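Local structure of probable chitinase (Chromobacterium violaceum, 5JH8) at residues P217-D222 and S295-G300. The protein probably binds chitin and hydrolyses its glycosidic bonds as a chitinase. Residues are numbered along the deposited sequence; the frame is centred on the assembly and turned at random.
Sequences PAYGYD and SLYALG. With 6KY ((2S)-2-(dimethylamino)-4-(methylselanyl)butanoic acid), chain E; HIS (histidine), chain F.
At the ligand-filled mouth of the TIM barrel, the parallel strands 212-222 and 293-297 pair through P217 and Y297. The A218 N-H bonds to Y297 O over 2.8 Å, almost straight at 177°, although the donor stands well above the carbonyl plane. P217 CA also approaches Y297 O, in a weaker C-H...O contact, and A218 CB, small enough for the close approach, packs against Y297 O. Y297 O also lies at the edge of the Y219 ring, 3.6 Å from CD1, while P217 CB rests against one face of that ring.

The peptide between Y297 and A298 is cis, a feature familiar at the end of the last barrel strand in family 18 enzymes. With CG anti to its backbone N (chi1 -167°), the Y297 side chain reaches into the pocket. A298 CB sits 3.6 Å above the centre of one ring face, where a methyl group fits closely, and CD2 of the bound histidine lies over the opposite face toward its rim, 3.4 Å from Y297 CE2. Y219 CE1 meets the edge of Y297 at CD1, 4.1 Å away. Tyrosine suits these sites by joining a broad apolar ring to a polar end: the hydroxyls of Y219 and Y221 both bond D179 OD1, and that of Y297 bonds Y11. Y221 OH also lies 3.3 Å from CE of 6KY, its selenium-bound methyl.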
loop_
_atom_site.group_PDB
_atom_site.type_symbol
_atom_site.label_atom_id
_atom_site.label_comp_id
_atom_site.label_asym_id
_atom_site.label_seq_id
_atom_site.Cartn_x
_atom_site.Cartn_y
_atom_site.Cartn_z
ATOM N N PRO A 217 -1.769 3.911 6.728
ATOM C CA PRO A 217 -1.957 5.116 5.924
ATOM C C PRO A 217 -1.441 6.356 6.634
ATOM O O PRO A 217 -1.620 6.525 7.839
ATOM C CB PRO A 217 -3.479 5.181 5.782
ATOM C CG PRO A 217 -3.976 4.647 7.131
ATOM C CD PRO A 217 -2.992 3.546 7.490
ATOM N N ALA A 218 -0.836 7.246 5.855
ATOM C CA ALA A 218 -0.505 8.605 6.291
ATOM C C ALA A 218 -1.588 9.585 5.890
ATOM O O ALA A 218 -1.321 10.727 5.508
ATOM C CB ALA A 218 0.859 9.017 5.749
ATOM N N TYR A 219 -2.836 9.134 5.987
ATOM C CA TYR A 219 -3.985 9.917 5.574
ATOM C C TYR A 219 -5.214 9.312 6.243
ATOM O O TYR A 219 -5.186 8.192 6.782
ATOM C CB TYR A 219 -4.175 9.932 4.030
ATOM C CG TYR A 219 -4.524 8.562 3.469
ATOM C CD1 TYR A 219 -3.544 7.643 3.107
ATOM C CD2 TYR A 219 -5.838 8.180 3.347
ATOM C CE1 TYR A 219 -3.864 6.388 2.674
ATOM C CE2 TYR A 219 -6.183 6.908 2.922
ATOM C CZ TYR A 219 -5.193 6.013 2.590
ATOM O OH TYR A 219 -5.472 4.740 2.174
ATOM N N GLY A 220 -6.302 10.076 6.161
ATOM C CA GLY A 220 -7.641 9.609 6.422
ATOM C C GLY A 220 -8.568 10.211 5.392
ATOM O O GLY A 220 -8.109 10.732 4.371
ATOM N N TYR A 221 -9.878 10.152 5.634
ATOM C CA TYR A 221 -10.838 10.762 4.742
ATOM C C TYR A 221 -11.771 11.694 5.511
ATOM O O TYR A 221 -12.094 11.492 6.693
ATOM C CB TYR A 221 -11.669 9.709 3.992
ATOM C CG TYR A 221 -10.857 8.881 3.030
ATOM C CD1 TYR A 221 -10.250 9.460 1.931
ATOM C CD2 TYR A 221 -10.712 7.526 3.217
ATOM C CE1 TYR A 221 -9.480 8.711 1.052
ATOM C CE2 TYR A 221 -9.955 6.759 2.329
ATOM C CZ TYR A 221 -9.336 7.371 1.256
ATOM O OH TYR A 221 -8.578 6.663 0.370
ATOM N N ASP A 222 -12.175 12.736 4.793
ATOM C CA ASP A 222 -13.118 13.743 5.255
ATOM C C ASP A 222 -14.360 13.637 4.377
ATOM O O ASP A 222 -14.320 13.990 3.196
ATOM C CB ASP A 222 -12.462 15.111 5.134
ATOM C CG ASP A 222 -13.369 16.259 5.539
ATOM O OD1 ASP A 222 -14.584 16.064 5.636
ATOM O OD2 ASP A 222 -12.831 17.368 5.725
ATOM N N SER A 295 4.460 -1.260 5.845
ATOM C CA SER A 295 4.494 -0.413 4.670
ATOM C C SER A 295 3.648 0.821 4.950
ATOM O O SER A 295 2.610 0.726 5.628
ATOM C CB SER A 295 3.996 -1.171 3.436
ATOM O OG SER A 295 2.643 -1.583 3.544
ATOM N N LEU A 296 4.104 1.971 4.458
ATOM C CA LEU A 296 3.530 3.271 4.779
ATOM C C LEU A 296 3.119 3.956 3.486
ATOM O O LEU A 296 3.943 4.096 2.577
ATOM C CB LEU A 296 4.535 4.152 5.532
ATOM C CG LEU A 296 5.124 3.620 6.862
ATOM C CD1 LEU A 296 4.085 3.074 7.837
ATOM C CD2 LEU A 296 6.232 2.578 6.655
ATOM N N TYR A 297 1.876 4.403 3.409
ATOM C CA TYR A 297 1.363 5.002 2.188
ATOM C C TYR A 297 0.885 6.411 2.515
ATOM O O TYR A 297 -0.142 6.565 3.191
ATOM C CB TYR A 297 0.206 4.175 1.590
ATOM C CG TYR A 297 -0.094 4.619 0.179
ATOM C CD1 TYR A 297 -0.971 5.656 -0.067
ATOM C CD2 TYR A 297 0.598 4.097 -0.893
ATOM C CE1 TYR A 297 -1.206 6.120 -1.343
ATOM C CE2 TYR A 297 0.393 4.576 -2.173
ATOM C CZ TYR A 297 -0.512 5.600 -2.385
ATOM O OH TYR A 297 -0.770 6.105 -3.635
ATOM N N ALA A 298 1.569 7.475 2.056
ATOM C CA ALA A 298 2.729 7.502 1.166
ATOM C C ALA A 298 3.549 8.776 1.486
ATOM O O ALA A 298 3.067 9.712 2.116
ATOM C CB ALA A 298 2.306 7.531 -0.287
ATOM N N LEU A 299 4.792 8.780 1.014
ATOM C CA LEU A 299 5.689 9.909 1.212
ATOM C C LEU A 299 5.104 11.187 0.621
ATOM O O LEU A 299 4.642 11.226 -0.518
ATOM C CB LEU A 299 7.042 9.603 0.564
ATOM C CG LEU A 299 7.869 8.508 1.241
ATOM C CD1 LEU A 299 8.961 8.054 0.291
ATOM C CD2 LEU A 299 8.505 8.952 2.576
ATOM N N GLY A 300 5.149 12.254 1.410
ATOM C CA GLY A 300 4.621 13.535 1.017
ATOM C C GLY A 300 3.348 13.892 1.747
ATOM O O GLY A 300 2.925 15.048 1.693
HETATM N N 6KY E . -5.664 4.667 -1.272
HETATM C CA 6KY E . -5.957 4.355 -2.707
HETATM C C 6KY E . -4.718 4.599 -3.544
HETATM O O 6KY E . -4.294 5.739 -3.695
HETATM C CB 6KY E . -7.156 5.143 -3.272
HETATM C CG 6KY E . -8.468 4.784 -2.553
HETATM SE SE 6KY E . -10.056 5.644 -3.310
HETATM C CE 6KY E . -9.726 7.422 -2.578
HETATM C CN1 6KY E . -5.554 6.107 -0.970
HETATM C CN2 6KY E . -4.442 3.992 -0.773
HETATM N N HIS F . -4.113 3.521 -4.046
HETATM C CA HIS F . -2.903 3.629 -4.855
HETATM C C HIS F . -3.229 4.286 -6.189
HETATM O O HIS F . -4.375 4.274 -6.656
HETATM C CB HIS F . -2.269 2.251 -5.063
HETATM C CG HIS F . -1.655 1.672 -3.824
HETATM N ND1 HIS F . -0.747 0.637 -3.859
HETATM C CD2 HIS F . -1.834 1.970 -2.515
HETATM C CE1 HIS F . -0.373 0.338 -2.629
HETATM N NE2 HIS F . -1.036 1.117 -1.791
HETATM O OXT HIS F . -2.339 4.854 -6.824
#